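Local coordinates for protein endonuclease II (Enterobacteria phage t4, PDB 2WSH) that nicks and cleaves cytosine-containing host DNA in a sequence-specific manner, so that the phage can reuse the host's nucleotides, at residues F132-P135 with W136-Q139. The protein carries 1 engineered substitution. Sequence-based numbering, arbitrary orientation.
Sequences FNPP and WNIQ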
loop_
_atom_site.group_PDB
_atom_site.type_symbol
_atom_site.label_atom_id
_atom_site.label_comp_id
_atom_site.label_asym_id
_atom_site.label_seq_id
_atom_site.Cartn_x
_atom_site.Cartn_y
_atom_site.Cartn_z
ATOM N N PHE A 132 20.617 0.889 13.906
ATOM C CA PHE A 132 22.011 1.312 14.028
ATOM C C PHE A 132 22.350 2.031 15.335
ATOM O O PHE A 132 23.522 2.161 15.683
ATOM C CB PHE A 132 22.406 2.201 12.845
ATOM C CG PHE A 132 22.311 1.516 11.516
ATOM C CD1 PHE A 132 23.039 0.364 11.263
ATOM C CD2 PHE A 132 21.508 2.031 10.511
ATOM C CE1 PHE A 132 22.958 -0.269 10.036
ATOM C CE2 PHE A 132 21.424 1.405 9.282
ATOM C CZ PHE A 132 22.148 0.251 9.045
ATOM N N ASN A 133 21.335 2.501 16.054
ATOM C CA ASN A 133 21.579 3.329 17.234
ATOM C C ASN A 133 22.638 4.395 16.962
ATOM O O ASN A 133 23.645 4.459 17.669
ATOM C CB ASN A 133 22.043 2.470 18.414
ATOM C CG ASN A 133 20.997 1.470 18.861
ATOM O OD1 ASN A 133 19.913 1.843 19.315
ATOM N ND2 ASN A 133 21.322 0.187 18.743
ATOM N N PRO A 134 22.424 5.234 15.936
ATOM C CA PRO A 134 23.438 6.254 15.656
ATOM C C PRO A 134 23.638 7.137 16.884
ATOM O O PRO A 134 22.670 7.430 17.578
ATOM C CB PRO A 134 22.827 7.060 14.503
ATOM C CG PRO A 134 21.739 6.186 13.942
ATOM C CD PRO A 134 21.227 5.393 15.095
ATOM N N PRO A 135 24.884 7.553 17.149
ATOM C CA PRO A 135 25.267 8.279 18.367
ATOM C C PRO A 135 24.496 9.581 18.559
ATOM O O PRO A 135 24.142 9.936 19.686
ATOM C CB PRO A 135 26.751 8.588 18.135
ATOM C CG PRO A 135 27.197 7.587 17.128
ATOM C CD PRO A 135 26.023 7.384 16.233
ATOM N N TRP A 136 24.242 10.290 17.466
ATOM C CA TRP A 136 23.636 11.616 17.543
ATOM C C TRP A 136 22.117 11.584 17.640
ATOM O O TRP A 136 21.485 12.623 17.798
ATOM C CB TRP A 136 24.045 12.446 16.331
ATOM C CG TRP A 136 25.498 12.740 16.284
ATOM C CD1 TRP A 136 26.466 12.243 17.111
ATOM C CD2 TRP A 136 26.164 13.577 15.339
ATOM N NE1 TRP A 136 27.695 12.737 16.746
ATOM C CE2 TRP A 136 27.537 13.558 15.659
ATOM C CE3 TRP A 136 25.731 14.354 14.260
ATOM C CZ2 TRP A 136 28.482 14.278 14.934
ATOM C CZ3 TRP A 136 26.670 15.071 13.542
ATOM C CH2 TRP A 136 28.030 15.029 13.884
ATOM N N ASN A 137 21.536 10.395 17.529
ATOM C CA ASN A 137 20.093 10.242 17.661
ATOM C C ASN A 137 19.692 10.047 19.118
ATOM O O ASN A 137 19.925 8.985 19.693
ATOM C CB ASN A 137 19.600 9.064 16.824
ATOM C CG ASN A 137 19.556 9.383 15.342
ATOM O OD1 ASN A 137 20.476 9.050 14.593
ATOM N ND2 ASN A 137 18.491 10.052 14.916
ATOM N N ILE A 138 19.098 11.079 19.708
ATOM C CA ILE A 138 18.661 11.015 21.098
ATOM C C ILE A 138 17.401 10.173 21.197
ATOM O O ILE A 138 16.352 10.557 20.686
ATOM C CB ILE A 138 18.370 12.414 21.665
ATOM C CG1 ILE A 138 19.519 13.372 21.345
ATOM C CG2 ILE A 138 18.133 12.346 23.167
ATOM C CD1 ILE A 138 20.846 12.940 21.910
ATOM N N GLN A 139 17.510 9.024 21.857
ATOM C CA GLN A 139 16.385 8.102 21.979
ATOM C C GLN A 139 15.603 8.319 23.274
ATOM O O GLN A 139 16.181 8.388 24.358
ATOM C CB GLN A 139 16.871 6.656 21.892
ATOM C CG GLN A 139 17.700 6.370 20.650
ATOM C CD GLN A 139 18.106 4.916 20.547
ATOM O OE1 GLN A 139 17.456 4.039 21.114
ATOM N NE2 GLN A 139 19.186 4.652 19.819
HETATM O O HOH W 1 20.882 6.644 19.244
#
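Hydrogen bonds close the loop that N133 and Q139 span. The carboxamide of Q139 gives a nearly straight bond from NE2 to OD1 of N133, 2.9 Å long with an N-H...O angle of 172°. It arrives in the carbonyl plane on a lone pair, and the two amides are almost coplanar, 13° apart. Beyond CG the glutamine chain is extended (chi2 -177°), which carries its amide across to the asparagine. A water links the same NE2 to the turn: it accepts from Q139 NE2 at 2.7 Å and donates to the carbonyl oxygens of P134 and N137. Between those two residues the backbone forms a type I beta turn, closed by N137 N to P134 O at 3.2 Å, with the donor well above the carbonyl plane.

In the GIY-YIG fold of this nuclease, the turn follows helix 121-132, with N133 leaving the helix at positive phi, and brings the chain back against strand 51-58. There N137 OD1 accepts a hydrogen bond from the backbone N of I55.

Van der Waals packing completes the contact. The same OD1 rests against the CB-CG side of the P134 ring, 3.1 Å from CB and 3.2 Å from CG. P135 CB touches W136 CD1 at 3.8 Å, while P135 C sits at the indole edge, near its plane; the indole otherwise packs on strands 42-48 and 51-58 and on L86 and I87 of helix 82-92.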